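Local structure of chlorella virus DNA ligase-adenylate (Chlorella virus, 1FVI) at residues E12-V17 against M186-D191; I137-N142 against L148-D153; D230-I235 against T248-D253; V237-V242 against F272-M277; R256-W259 against S264-G267. The protein probably seals nicks in duplex DNA in an ATP-dependent reaction that passes through a covalent enzyme-adenylate. The protein carries 1 engineered substitution. One frame throughout, in Å; residues are numbered along the deposited sequence.

Contacts 1 and 2 belong to the part of the chain that carries the AMP, and contacts 3 to 5 to the OB-like domain. In contact 2 the side chain of Y150 comes within about 8 Å of the AMP, and in contact 1 that of M186 within about 10 Å. The centres of these two contacts are 13 Å apart, and E151 on the helix of contact 2 binds the backbone of contact 1. Residues 186-191 of contact 1 then run into the OB sheet, where the D191 OD1 to K273 NZ salt bridge (2.9 Å) reaches contact 4. Contacts 3 and 5, with centres 10 Å apart, share helix 252-260, while the centre of contact 4 lies 18 and 19 Å from theirs.

Contact 1: residues E12-V17 against M186-D191; sequences ENIEDV and MKQFKD
The terminal amide of Q188 lies against the side chain of I14, with OE1 3.7 Å from I14 CB, and turns its nitrogen to the main chain of E12. Q188 NE2 donates to E12 O over 3.1 Å. The bond is almost straight at the hydrogen (170°), and the acceptor sits close to the amide plane, but the donor meets the carbonyl from above its plane and not on a lone pair. Q188 bends at chi2 (-74°), which folds the amide back onto the loop. The other end of the amide is held through a water that donates to Q188 OE1 at 2.8 Å and to E12 O at 3.2 Å. The same water accepts from I14 N at 3.1 Å, so one molecule ties three polar atoms together. Beside this polar patch the contact becomes apolar: I14 CG1 approaches M186 SD loosely, at 4.5 Å, and both side chains rest on L147 of helix 144-156. E151 of that helix accepts from the backbone nitrogens of Q188 and F189. N13 shapes the loop through an Asx turn, OD1 accepting from E15 N as the 3-10 segment 14-16 begins. Contact 1 thus joins the loop after strand 9-10 to the connection from strand 184-186 into strand 190-201 of the OB-like domain, next to K185, which binds AMP, and including K187, which binds AMP in this protein but not in this model. The two partners of the Q188 amide are consistent with one orientation of the group, and E12 O receives one direct and one water-borne proton.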
# COMPACT_ATOMS: atom_id res chain seq x y z
N GLU A 12 2.87 3.18 -18.06
CA GLU A 12 4.29 3.26 -18.37
C GLU A 12 4.71 4.71 -18.49
O GLU A 12 5.75 5.12 -17.96
CB GLU A 12 4.62 2.49 -19.67
CG GLU A 12 4.44 0.97 -19.57
CD GLU A 12 3.19 0.42 -20.28
OE1 GLU A 12 3.27 -0.70 -20.83
OE2 GLU A 12 2.13 1.10 -20.27
N ASN A 13 3.91 5.51 -19.18
CA ASN A 13 4.20 6.93 -19.34
C ASN A 13 3.28 7.73 -18.41
O ASN A 13 2.05 7.75 -18.59
CB ASN A 13 4.01 7.35 -20.81
CG ASN A 13 4.12 8.86 -21.04
OD1 ASN A 13 4.60 9.61 -20.18
ND2 ASN A 13 3.68 9.31 -22.20
N ILE A 14 3.88 8.36 -17.40
CA ILE A 14 3.12 9.15 -16.45
C ILE A 14 2.32 10.27 -17.13
O ILE A 14 1.29 10.70 -16.61
CB ILE A 14 4.03 9.76 -15.33
CG1 ILE A 14 3.17 10.18 -14.15
CG2 ILE A 14 4.82 10.97 -15.85
CD1 ILE A 14 3.97 10.70 -12.98
N GLU A 15 2.76 10.70 -18.31
CA GLU A 15 2.03 11.74 -19.01
C GLU A 15 0.72 11.22 -19.61
O GLU A 15 -0.11 12.00 -20.08
CB GLU A 15 2.92 12.41 -20.05
CG GLU A 15 4.19 13.00 -19.46
CD GLU A 15 4.79 14.14 -20.29
OE1 GLU A 15 4.23 14.48 -21.35
OE2 GLU A 15 5.82 14.70 -19.85
N ASP A 16 0.50 9.90 -19.51
CA ASP A 16 -0.72 9.27 -20.02
C ASP A 16 -1.90 9.41 -19.06
O ASP A 16 -3.05 9.25 -19.48
CB ASP A 16 -0.51 7.77 -20.27
CG ASP A 16 0.14 7.46 -21.62
OD1 ASP A 16 -0.04 8.25 -22.59
OD2 ASP A 16 0.80 6.41 -21.74
N VAL A 17 -1.62 9.73 -17.80
CA VAL A 17 -2.66 9.84 -16.76
C VAL A 17 -3.65 10.96 -17.00
O VAL A 17 -3.25 12.09 -17.22
CB VAL A 17 -2.04 10.00 -15.36
CG1 VAL A 17 -3.12 10.19 -14.31
CG2 VAL A 17 -1.23 8.77 -15.00
N MET A 186 1.00 1.94 -11.16
CA MET A 186 2.13 2.80 -11.41
C MET A 186 3.31 2.60 -10.48
O MET A 186 3.18 2.63 -9.27
CB MET A 186 1.67 4.25 -11.35
CG MET A 186 2.81 5.25 -11.39
SD MET A 186 2.27 6.93 -11.23
CE MET A 186 2.52 7.16 -9.56
N LYS A 187 4.46 2.37 -11.07
CA LYS A 187 5.71 2.20 -10.35
C LYS A 187 6.71 3.02 -11.17
O LYS A 187 7.40 2.50 -12.04
CB LYS A 187 6.08 0.72 -10.23
CG LYS A 187 5.14 -0.07 -9.31
CD LYS A 187 5.29 -1.58 -9.46
CE LYS A 187 6.62 -2.08 -8.95
NZ LYS A 187 6.77 -3.55 -9.14
N GLN A 188 6.67 4.33 -10.96
CA GLN A 188 7.52 5.24 -11.69
C GLN A 188 8.88 5.49 -11.07
O GLN A 188 9.78 5.97 -11.75
CB GLN A 188 6.78 6.57 -11.91
CG GLN A 188 5.56 6.47 -12.82
CD GLN A 188 5.91 6.31 -14.30
OE1 GLN A 188 6.61 7.13 -14.88
NE2 GLN A 188 5.39 5.26 -14.92
N PHE A 189 9.05 5.14 -9.79
CA PHE A 189 10.34 5.34 -9.12
C PHE A 189 11.33 4.25 -9.51
O PHE A 189 10.93 3.11 -9.77
CB PHE A 189 10.21 5.43 -7.59
CG PHE A 189 9.78 6.78 -7.10
CD1 PHE A 189 8.87 7.54 -7.82
CD2 PHE A 189 10.23 7.26 -5.87
CE1 PHE A 189 8.41 8.76 -7.32
CE2 PHE A 189 9.76 8.49 -5.36
CZ PHE A 189 8.85 9.23 -6.08
N LYS A 190 12.60 4.62 -9.53
CA LYS A 190 13.71 3.75 -9.93
C LYS A 190 14.44 3.21 -8.71
O LYS A 190 14.52 3.88 -7.69
CB LYS A 190 14.68 4.60 -10.76
CG LYS A 190 15.61 3.86 -11.70
CD LYS A 190 16.32 4.89 -12.59
CE LYS A 190 17.08 4.27 -13.75
NZ LYS A 190 18.36 3.64 -13.32
N ASP A 191 14.96 1.99 -8.83
CA ASP A 191 15.71 1.33 -7.76
C ASP A 191 17.19 1.63 -7.88
O ASP A 191 17.79 1.46 -8.95
CB ASP A 191 15.53 -0.17 -7.84
CG ASP A 191 14.19 -0.62 -7.37
OD1 ASP A 191 13.86 -0.38 -6.19
OD2 ASP A 191 13.47 -1.21 -8.19
O HOH W 1 6.92 8.04 -17.52

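Contact 2: residues I137-N142 against L148-D153; sequences IPVEIN and LQYERD
A chi1 of -174° carries the ring of Y150 out from helix 144-156 toward strand 139-141, while I141, turned at chi1 (-58°) and again at chi2 (-64°), brings CD1 back to meet it. The two side chains cross at about a right angle. I141 CD1 lies 4.0 Å from Y150 CB and 4.1 Å from Y150 CG, and so covers the root of the tyrosine, not its hydroxyl end. V139, two residues earlier and on the same side of the strand, takes the far part of the ring: its CG2 is 3.7 Å from Y150 CE1, approaching the ring obliquely. Both branched residues thus line one flank of a single aromatic side chain. A23 and P25 of the adjoining strand 21-25 also touch Y150, whose side chain comes within about 3 Å of that of the AMP-binding residue P25. The contact packs helix 144-156 on the outermost strand of the sheet whose neighbouring strand 21-25 carries the AMP-binding residues T24 and P25. Between strand and helix the union is purely apolar, set by the shape and van der Waals fit of two methyl groups against one side of a tyrosine, which probably acts as a second shell to the nucleotide pocket through P25.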
# COMPACT_ATOMS: atom_id res chain seq x y z
N ILE A 137 -9.69 4.84 1.23
CA ILE A 137 -10.38 5.95 0.58
C ILE A 137 -9.33 6.64 -0.32
O ILE A 137 -8.22 6.96 0.13
CB ILE A 137 -10.96 6.88 1.65
CG1 ILE A 137 -12.04 6.08 2.42
CG2 ILE A 137 -11.50 8.16 1.01
CD1 ILE A 137 -12.47 6.69 3.72
N PRO A 138 -9.63 6.82 -1.62
CA PRO A 138 -8.66 7.45 -2.53
C PRO A 138 -8.33 8.91 -2.32
O PRO A 138 -9.09 9.67 -1.71
CB PRO A 138 -9.28 7.21 -3.90
CG PRO A 138 -10.76 7.31 -3.60
CD PRO A 138 -10.89 6.51 -2.32
N VAL A 139 -7.16 9.29 -2.84
CA VAL A 139 -6.65 10.65 -2.78
C VAL A 139 -6.89 11.24 -4.16
O VAL A 139 -6.70 10.56 -5.15
CB VAL A 139 -5.11 10.64 -2.56
CG1 VAL A 139 -4.55 12.05 -2.69
CG2 VAL A 139 -4.78 10.08 -1.20
N GLU A 140 -7.35 12.49 -4.22
CA GLU A 140 -7.55 13.14 -5.50
C GLU A 140 -6.23 13.82 -5.88
O GLU A 140 -5.72 14.64 -5.14
CB GLU A 140 -8.68 14.18 -5.43
CG GLU A 140 -8.92 14.91 -6.75
CD GLU A 140 -10.09 15.89 -6.69
OE1 GLU A 140 -10.88 15.95 -7.67
OE2 GLU A 140 -10.23 16.60 -5.66
N ILE A 141 -5.66 13.38 -7.00
CA ILE A 141 -4.39 13.90 -7.51
C ILE A 141 -4.77 14.77 -8.72
O ILE A 141 -5.57 14.35 -9.57
CB ILE A 141 -3.45 12.73 -7.94
CG1 ILE A 141 -3.19 11.78 -6.77
CG2 ILE A 141 -2.16 13.25 -8.56
CD1 ILE A 141 -2.44 12.39 -5.61
N ASN A 142 -4.16 15.95 -8.83
CA ASN A 142 -4.47 16.87 -9.91
C ASN A 142 -3.44 17.05 -10.99
O ASN A 142 -3.76 17.53 -12.08
CB ASN A 142 -4.80 18.24 -9.33
CG ASN A 142 -6.05 18.24 -8.49
OD1 ASN A 142 -7.07 17.63 -8.86
ND2 ASN A 142 -6.00 18.91 -7.36
N LEU A 148 3.76 11.92 -8.40
CA LEU A 148 5.08 11.49 -7.93
C LEU A 148 5.27 11.67 -6.41
O LEU A 148 5.82 10.79 -5.74
CB LEU A 148 6.15 12.26 -8.69
CG LEU A 148 6.13 11.83 -10.15
CD1 LEU A 148 6.94 12.78 -10.98
CD2 LEU A 148 6.64 10.41 -10.27
N GLN A 149 4.81 12.80 -5.86
CA GLN A 149 4.91 13.04 -4.43
C GLN A 149 4.13 11.95 -3.72
O GLN A 149 4.54 11.45 -2.67
CB GLN A 149 4.35 14.41 -4.05
CG GLN A 149 5.07 15.58 -4.71
CD GLN A 149 4.52 16.95 -4.32
OE1 GLN A 149 5.14 17.67 -3.54
NE2 GLN A 149 3.37 17.32 -4.86
N TYR A 150 3.02 11.54 -4.33
CA TYR A 150 2.18 10.49 -3.78
C TYR A 150 2.89 9.12 -3.74
O TYR A 150 2.79 8.39 -2.74
CB TYR A 150 0.85 10.40 -4.55
CG TYR A 150 -0.10 9.42 -3.93
CD1 TYR A 150 -0.66 9.68 -2.67
CD2 TYR A 150 -0.40 8.20 -4.55
CE1 TYR A 150 -1.47 8.75 -2.05
CE2 TYR A 150 -1.22 7.26 -3.92
CZ TYR A 150 -1.74 7.55 -2.67
OH TYR A 150 -2.49 6.63 -1.99
N GLU A 151 3.64 8.80 -4.81
CA GLU A 151 4.38 7.54 -4.89
C GLU A 151 5.47 7.52 -3.81
O GLU A 151 5.65 6.50 -3.14
CB GLU A 151 5.02 7.31 -6.28
CG GLU A 151 5.77 5.95 -6.36
CD GLU A 151 6.15 5.47 -7.76
OE1 GLU A 151 7.01 4.57 -7.87
OE2 GLU A 151 5.59 5.96 -8.76
N ARG A 152 6.19 8.63 -3.67
CA ARG A 152 7.23 8.78 -2.64
C ARG A 152 6.60 8.52 -1.26
O ARG A 152 7.13 7.75 -0.45
CB ARG A 152 7.78 10.21 -2.67
CG ARG A 152 8.68 10.57 -1.48
CD ARG A 152 8.66 12.07 -1.18
NE ARG A 152 7.32 12.57 -0.90
CZ ARG A 152 6.96 13.85 -0.98
NH1 ARG A 152 7.83 14.78 -1.33
NH2 ARG A 152 5.69 14.20 -0.78
N ASP A 153 5.46 9.15 -1.00
CA ASP A 153 4.76 8.99 0.28
C ASP A 153 4.39 7.55 0.53
O ASP A 153 4.67 6.97 1.57
CB ASP A 153 3.49 9.84 0.29
CG ASP A 153 3.77 11.31 0.51
OD1 ASP A 153 4.90 11.63 0.96
OD2 ASP A 153 2.88 12.15 0.25

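Contact 3: residues D230-I235 against T248-D253; sequences DVMGSI and TGFDAD
The carbonyl oxygen of G233, 4.2 Å from F250 CE1, shares a donor with the carbonyl of M232: NH1 of R255 hydrogen-bonds to both, so two backbone oxygens grip one guanidinium nitrogen. Next to this polar knot lies the main apolar meeting, between M232 and F250. The two side chains cross at about a right angle. The methyl carbon, M232 CE, stands 3.5 Å from the centroid of the F250 ring and 16° off the ring normal, a CH-pi contact over the face. M232 SD follows over the same face, 4.1 Å from the centroid, as a Met-aromatic contact. Bends at chi2 and chi3 curl the methionine so that both atoms lie over the ring. I235 comes to the edge instead, with CD1 4.2 Å from F250 CE2 and near the ring plane. On the face opposite M232 lies T248 O, 4.0 Å above the plane and offset toward the rim. F250 has a chi1 of -6°, which nearly eclipses CG with the backbone N and suggests a strained side chain. Just before the strand, V231 N donates to D230 OD1 over 2.7 Å. D251 N-caps helix 252-260 with its carboxylate, and D251 N donates to Q254 OE1, consistent with a capping box. G233 and S234 both face T200 in a classic beta bulge. F250 packs between strand 232-237 and the start of helix 252-260, with F258 of that helix against M232 and F288 of strand 286-291 meeting the F250 ring.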
# COMPACT_ATOMS: atom_id res chain seq x y z
N ASP A 230 17.97 9.18 21.61
CA ASP A 230 17.61 9.74 20.31
C ASP A 230 17.60 8.62 19.27
O ASP A 230 18.07 7.50 19.53
CB ASP A 230 18.64 10.80 19.91
CG ASP A 230 18.10 11.84 18.95
OD1 ASP A 230 17.05 11.61 18.32
OD2 ASP A 230 18.74 12.91 18.84
N VAL A 231 17.02 8.91 18.11
CA VAL A 231 16.94 7.96 17.00
C VAL A 231 17.43 8.67 15.74
O VAL A 231 17.63 9.90 15.74
CB VAL A 231 15.49 7.46 16.79
CG1 VAL A 231 14.95 6.82 18.08
CG2 VAL A 231 14.58 8.60 16.34
N MET A 232 17.65 7.90 14.68
CA MET A 232 18.13 8.46 13.42
C MET A 232 17.04 9.28 12.71
O MET A 232 15.87 8.90 12.67
CB MET A 232 18.69 7.35 12.52
CG MET A 232 19.10 7.81 11.12
SD MET A 232 17.75 7.80 9.89
CE MET A 232 17.69 6.07 9.60
N GLY A 233 17.44 10.46 12.22
CA GLY A 233 16.52 11.32 11.52
C GLY A 233 16.73 11.13 10.03
O GLY A 233 15.78 11.02 9.26
N SER A 234 18.00 11.09 9.62
CA SER A 234 18.34 10.89 8.22
C SER A 234 19.72 10.26 8.11
O SER A 234 20.53 10.33 9.04
CB SER A 234 18.33 12.21 7.44
OG SER A 234 19.47 13.01 7.71
N ILE A 235 19.93 9.57 6.99
CA ILE A 235 21.21 8.97 6.70
C ILE A 235 21.74 9.64 5.43
O ILE A 235 20.96 9.98 4.53
CB ILE A 235 21.13 7.45 6.50
CG1 ILE A 235 20.15 7.09 5.37
CG2 ILE A 235 20.76 6.78 7.80
CD1 ILE A 235 20.23 5.61 4.94
N THR A 248 13.33 9.55 4.76
CA THR A 248 12.03 8.85 4.78
C THR A 248 12.17 7.39 4.36
O THR A 248 13.12 7.02 3.67
CB THR A 248 10.96 9.51 3.85
OG1 THR A 248 11.33 9.36 2.47
CG2 THR A 248 10.81 10.99 4.18
N GLY A 249 11.22 6.57 4.80
CA GLY A 249 11.22 5.17 4.45
C GLY A 249 11.49 4.24 5.60
O GLY A 249 11.43 3.03 5.44
N PHE A 250 11.84 4.78 6.76
CA PHE A 250 12.09 3.92 7.91
C PHE A 250 11.02 4.08 8.97
O PHE A 250 10.44 5.16 9.13
CB PHE A 250 13.47 4.18 8.57
CG PHE A 250 14.34 5.16 7.84
CD1 PHE A 250 14.05 6.52 7.86
CD2 PHE A 250 15.49 4.73 7.18
CE1 PHE A 250 14.89 7.44 7.23
CE2 PHE A 250 16.33 5.65 6.55
CZ PHE A 250 16.03 7.00 6.58
N ASP A 251 10.72 2.99 9.68
CA ASP A 251 9.77 3.07 10.79
C ASP A 251 10.55 3.42 12.07
O ASP A 251 11.79 3.55 12.02
CB ASP A 251 8.93 1.79 10.94
CG ASP A 251 9.77 0.53 11.01
OD1 ASP A 251 9.29 -0.49 10.49
OD2 ASP A 251 10.87 0.52 11.60
N ALA A 252 9.86 3.60 13.20
CA ALA A 252 10.52 3.95 14.46
C ALA A 252 11.63 2.96 14.84
O ALA A 252 12.72 3.35 15.26
CB ALA A 252 9.49 4.03 15.57
N ASP A 253 11.31 1.67 14.67
CA ASP A 253 12.22 0.55 14.94
C ASP A 253 13.55 0.75 14.22
O ASP A 253 14.63 0.64 14.82
CB ASP A 253 11.53 -0.73 14.43
CG ASP A 253 12.43 -1.96 14.45
OD1 ASP A 253 12.40 -2.70 15.45
OD2 ASP A 253 13.14 -2.21 13.44

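Contact 4: residues V237-V242 against F272-M277; sequences VDYDGV and FKYFEM
Y239, F272 and Y274 carry this contact, as an aromatic cluster in which the ring of Y239 is the shared member. The edge of F272 is aimed at the face of Y239 in a T-shaped pair, with planes at 87° and centroids 5.2 Å apart. F272 CZ stands over the centre of the Y239 ring, 3.8 Å above its plane, so the carbon at the tip of the phenylalanine does the touching. Toward Y274 the roles change. Y239 now offers its edge to the face of Y274 in an offset edge-to-face pair, the planes inclined at 61° and the centroids 6.0 Å apart. At the far end the hydroxyl oxygens Y239 OH and Y274 OH approach to 3.1 Å, a possible hydrogen bond. F272 and Y274, two residues apart on strand 269-275, present their rings on the same side, each with CG between its backbone N and carbonyl carbon (chi1 70° in F272). Y239 begins a type I' turn, and D238 OD2 accepts from G241 N over 3.0 Å as an Asx motif. F244 adds its ring to F272, and P283 touches both tyrosines. The turn between strands 232-237 and 244-246 of the OB-like domain is thus held to strand 269-275 chiefly by aromatic edge-to-face packing, with a possible polar touch at the hydroxyl ends.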
# COMPACT_ATOMS: atom_id res chain seq x y z
N VAL A 237 24.13 9.41 2.22
CA VAL A 237 24.66 8.35 1.38
C VAL A 237 25.48 8.81 0.19
O VAL A 237 25.30 9.91 -0.31
CB VAL A 237 23.51 7.43 0.89
CG1 VAL A 237 22.83 6.78 2.10
CG2 VAL A 237 22.50 8.25 0.08
N ASP A 238 26.37 7.93 -0.29
CA ASP A 238 27.24 8.25 -1.42
C ASP A 238 26.57 8.16 -2.78
O ASP A 238 26.49 9.16 -3.48
CB ASP A 238 28.53 7.41 -1.42
CG ASP A 238 29.52 7.82 -2.54
OD1 ASP A 238 30.36 8.72 -2.33
OD2 ASP A 238 29.47 7.23 -3.63
N TYR A 239 26.14 6.98 -3.19
CA TYR A 239 25.52 6.86 -4.53
C TYR A 239 26.37 7.43 -5.68
O TYR A 239 26.15 8.55 -6.16
CB TYR A 239 24.13 7.51 -4.57
CG TYR A 239 23.35 7.15 -5.82
CD1 TYR A 239 23.40 5.85 -6.35
CD2 TYR A 239 22.59 8.10 -6.50
CE1 TYR A 239 22.71 5.51 -7.52
CE2 TYR A 239 21.90 7.77 -7.67
CZ TYR A 239 21.96 6.48 -8.16
OH TYR A 239 21.28 6.16 -9.31
N ASP A 240 27.37 6.65 -6.09
CA ASP A 240 28.28 7.00 -7.18
C ASP A 240 28.73 8.46 -7.18
O ASP A 240 28.43 9.22 -8.11
CB ASP A 240 27.65 6.62 -8.52
CG ASP A 240 26.98 5.26 -8.47
OD1 ASP A 240 27.59 4.31 -7.93
OD2 ASP A 240 25.82 5.15 -8.94
N GLY A 241 29.39 8.86 -6.10
CA GLY A 241 29.91 10.20 -5.99
C GLY A 241 28.99 11.32 -5.54
O GLY A 241 29.47 12.32 -5.03
N VAL A 242 27.69 11.19 -5.76
CA VAL A 242 26.78 12.26 -5.34
C VAL A 242 26.19 12.01 -3.95
O VAL A 242 25.39 11.11 -3.73
CB VAL A 242 25.67 12.54 -6.40
CG1 VAL A 242 24.59 13.45 -5.83
CG2 VAL A 242 26.29 13.22 -7.64
N PHE A 272 17.27 1.98 -2.19
CA PHE A 272 16.34 3.11 -2.12
C PHE A 272 15.70 3.34 -3.48
O PHE A 272 16.08 2.71 -4.46
CB PHE A 272 17.03 4.41 -1.63
CG PHE A 272 18.00 5.04 -2.62
CD1 PHE A 272 17.68 6.23 -3.27
CD2 PHE A 272 19.24 4.44 -2.89
CE1 PHE A 272 18.56 6.83 -4.17
CE2 PHE A 272 20.13 5.03 -3.79
CZ PHE A 272 19.79 6.23 -4.43
N LYS A 273 14.68 4.18 -3.51
CA LYS A 273 14.00 4.52 -4.74
C LYS A 273 13.98 6.04 -4.83
O LYS A 273 14.13 6.72 -3.81
CB LYS A 273 12.55 3.99 -4.76
CG LYS A 273 12.41 2.50 -5.08
CD LYS A 273 10.99 1.99 -4.85
CE LYS A 273 10.88 0.48 -5.09
NZ LYS A 273 11.02 0.10 -6.53
N TYR A 274 13.77 6.54 -6.04
CA TYR A 274 13.71 7.98 -6.29
C TYR A 274 13.15 8.17 -7.69
O TYR A 274 13.03 7.21 -8.45
CB TYR A 274 15.12 8.61 -6.22
CG TYR A 274 16.05 8.13 -7.31
CD1 TYR A 274 16.34 8.93 -8.41
CD2 TYR A 274 16.60 6.84 -7.26
CE1 TYR A 274 17.14 8.47 -9.43
CE2 TYR A 274 17.40 6.37 -8.27
CZ TYR A 274 17.66 7.19 -9.36
OH TYR A 274 18.47 6.72 -10.38
N PHE A 275 12.79 9.40 -8.03
CA PHE A 275 12.29 9.68 -9.37
C PHE A 275 13.41 10.24 -10.26
O PHE A 275 13.98 11.28 -9.97
CB PHE A 275 11.10 10.66 -9.34
CG PHE A 275 10.50 10.90 -10.70
CD1 PHE A 275 10.00 9.83 -11.45
CD2 PHE A 275 10.52 12.16 -11.28
CE1 PHE A 275 9.54 10.00 -12.75
CE2 PHE A 275 10.06 12.35 -12.59
CZ PHE A 275 9.57 11.26 -13.32
N GLU A 276 13.72 9.56 -11.36
CA GLU A 276 14.76 10.03 -12.28
C GLU A 276 14.34 11.35 -12.94
O GLU A 276 13.51 11.37 -13.84
CB GLU A 276 15.02 8.98 -13.37
CG GLU A 276 15.98 9.42 -14.47
CD GLU A 276 17.43 9.09 -14.16
OE1 GLU A 276 17.71 7.91 -13.85
OE2 GLU A 276 18.28 10.00 -14.26
N MET A 277 14.93 12.45 -12.48
CA MET A 277 14.65 13.79 -13.00
C MET A 277 13.18 14.17 -12.98
O MET A 277 12.84 15.32 -12.74
CB MET A 277 15.22 13.97 -14.41
CG MET A 277 16.73 13.97 -14.46
SD MET A 277 17.36 14.34 -16.11
CE MET A 277 17.43 12.70 -16.84

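Contact 5: residues R256-W259 against S264-G267; sequences RDFW and SYIG
D257 meets Y265 mainly through its backbone: D257 O lies 3.6 Å from Y265 CE1, at the edge of the ring and near its plane, and D257 CB is 4.5 Å from Y265 OH. The carboxylate of D257 faces instead toward the preceding R256, with D257 OD1 and R256 NE 3.4 Å apart and held by charge alone, the oxygen lying well out of the guanidinium plane. F258 follows with the main contact. Its CD2 approaches Y265 CD1 to 3.5 Å over the tyrosine face, offset toward the rim, and the two rings form an edge-to-face pair with planes at 76° and centroids 4.9 Å apart. Y265 is carried there by a chi1 of -53°, with CG anti to the carbonyl carbon. W259 points its CB away from 264-267 and makes a cation-pi contact with K262. M199 of strand 190-201 touches F258, W259 and Y265, which joins helix 252-260 and the short, weakly bonded helix 262-265 to the sheet. Y265 is thus engaged at both face and edge: F258 gives its face an aromatic C-H partner, while the carbonyl oxygen of D257 lies at the ring's edge, near its plane.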
# COMPACT_ATOMS: atom_id res chain seq x y z
N ARG A 256 15.69 3.77 15.48
CA ARG A 256 16.35 3.48 16.75
C ARG A 256 17.54 2.54 16.51
O ARG A 256 18.66 2.83 16.95
CB ARG A 256 15.35 2.85 17.72
CG ARG A 256 15.95 2.37 19.04
CD ARG A 256 16.08 0.85 19.07
NE ARG A 256 14.79 0.18 18.88
CZ ARG A 256 14.08 -0.36 19.86
NH1 ARG A 256 14.51 -0.31 21.12
NH2 ARG A 256 12.92 -0.93 19.59
N ASP A 257 17.33 1.46 15.77
CA ASP A 257 18.41 0.51 15.48
C ASP A 257 19.59 1.16 14.77
O ASP A 257 20.74 1.00 15.20
CB ASP A 257 17.89 -0.69 14.68
CG ASP A 257 16.97 -1.57 15.49
OD1 ASP A 257 16.94 -1.41 16.73
OD2 ASP A 257 16.28 -2.42 14.90
N PHE A 258 19.30 1.87 13.69
CA PHE A 258 20.33 2.58 12.92
C PHE A 258 21.15 3.48 13.86
O PHE A 258 22.38 3.45 13.79
CB PHE A 258 19.69 3.44 11.82
CG PHE A 258 19.50 2.71 10.51
CD1 PHE A 258 18.27 2.73 9.85
CD2 PHE A 258 20.57 2.05 9.90
CE1 PHE A 258 18.11 2.11 8.61
CE2 PHE A 258 20.42 1.43 8.65
CZ PHE A 258 19.18 1.46 8.00
N TRP A 259 20.49 4.21 14.76
CA TRP A 259 21.16 5.12 15.71
C TRP A 259 21.89 4.48 16.90
O TRP A 259 22.92 4.99 17.33
CB TRP A 259 20.19 6.16 16.27
CG TRP A 259 20.89 7.31 16.95
CD1 TRP A 259 20.96 7.56 18.30
CD2 TRP A 259 21.59 8.39 16.31
NE1 TRP A 259 21.64 8.73 18.53
CE2 TRP A 259 22.04 9.26 17.33
CE3 TRP A 259 21.87 8.71 14.98
CZ2 TRP A 259 22.77 10.42 17.05
CZ3 TRP A 259 22.59 9.87 14.70
CH2 TRP A 259 23.03 10.71 15.73
N SER A 264 27.82 0.35 13.12
CA SER A 264 27.65 -0.92 12.39
C SER A 264 27.15 -0.80 10.95
O SER A 264 27.40 -1.68 10.12
CB SER A 264 26.68 -1.85 13.13
OG SER A 264 27.19 -2.24 14.39
N TYR A 265 26.41 0.27 10.65
CA TYR A 265 25.86 0.46 9.32
C TYR A 265 26.68 1.35 8.42
O TYR A 265 26.41 1.43 7.21
CB TYR A 265 24.43 0.98 9.41
CG TYR A 265 23.58 0.11 10.28
CD1 TYR A 265 23.27 0.49 11.59
CD2 TYR A 265 23.17 -1.15 9.84
CE1 TYR A 265 22.59 -0.35 12.43
CE2 TYR A 265 22.49 -2.01 10.69
CZ TYR A 265 22.20 -1.60 11.98
OH TYR A 265 21.55 -2.46 12.83
N ILE A 266 27.67 2.05 8.99
CA ILE A 266 28.53 2.92 8.21
C ILE A 266 29.29 2.06 7.20
O ILE A 266 29.96 1.09 7.57
CB ILE A 266 29.49 3.71 9.10
CG1 ILE A 266 28.68 4.59 10.05
CG2 ILE A 266 30.39 4.61 8.26
CD1 ILE A 266 27.90 5.70 9.37
N GLY A 267 29.11 2.37 5.93
CA GLY A 267 29.75 1.58 4.89
C GLY A 267 28.80 0.53 4.34
O GLY A 267 29.14 -0.17 3.38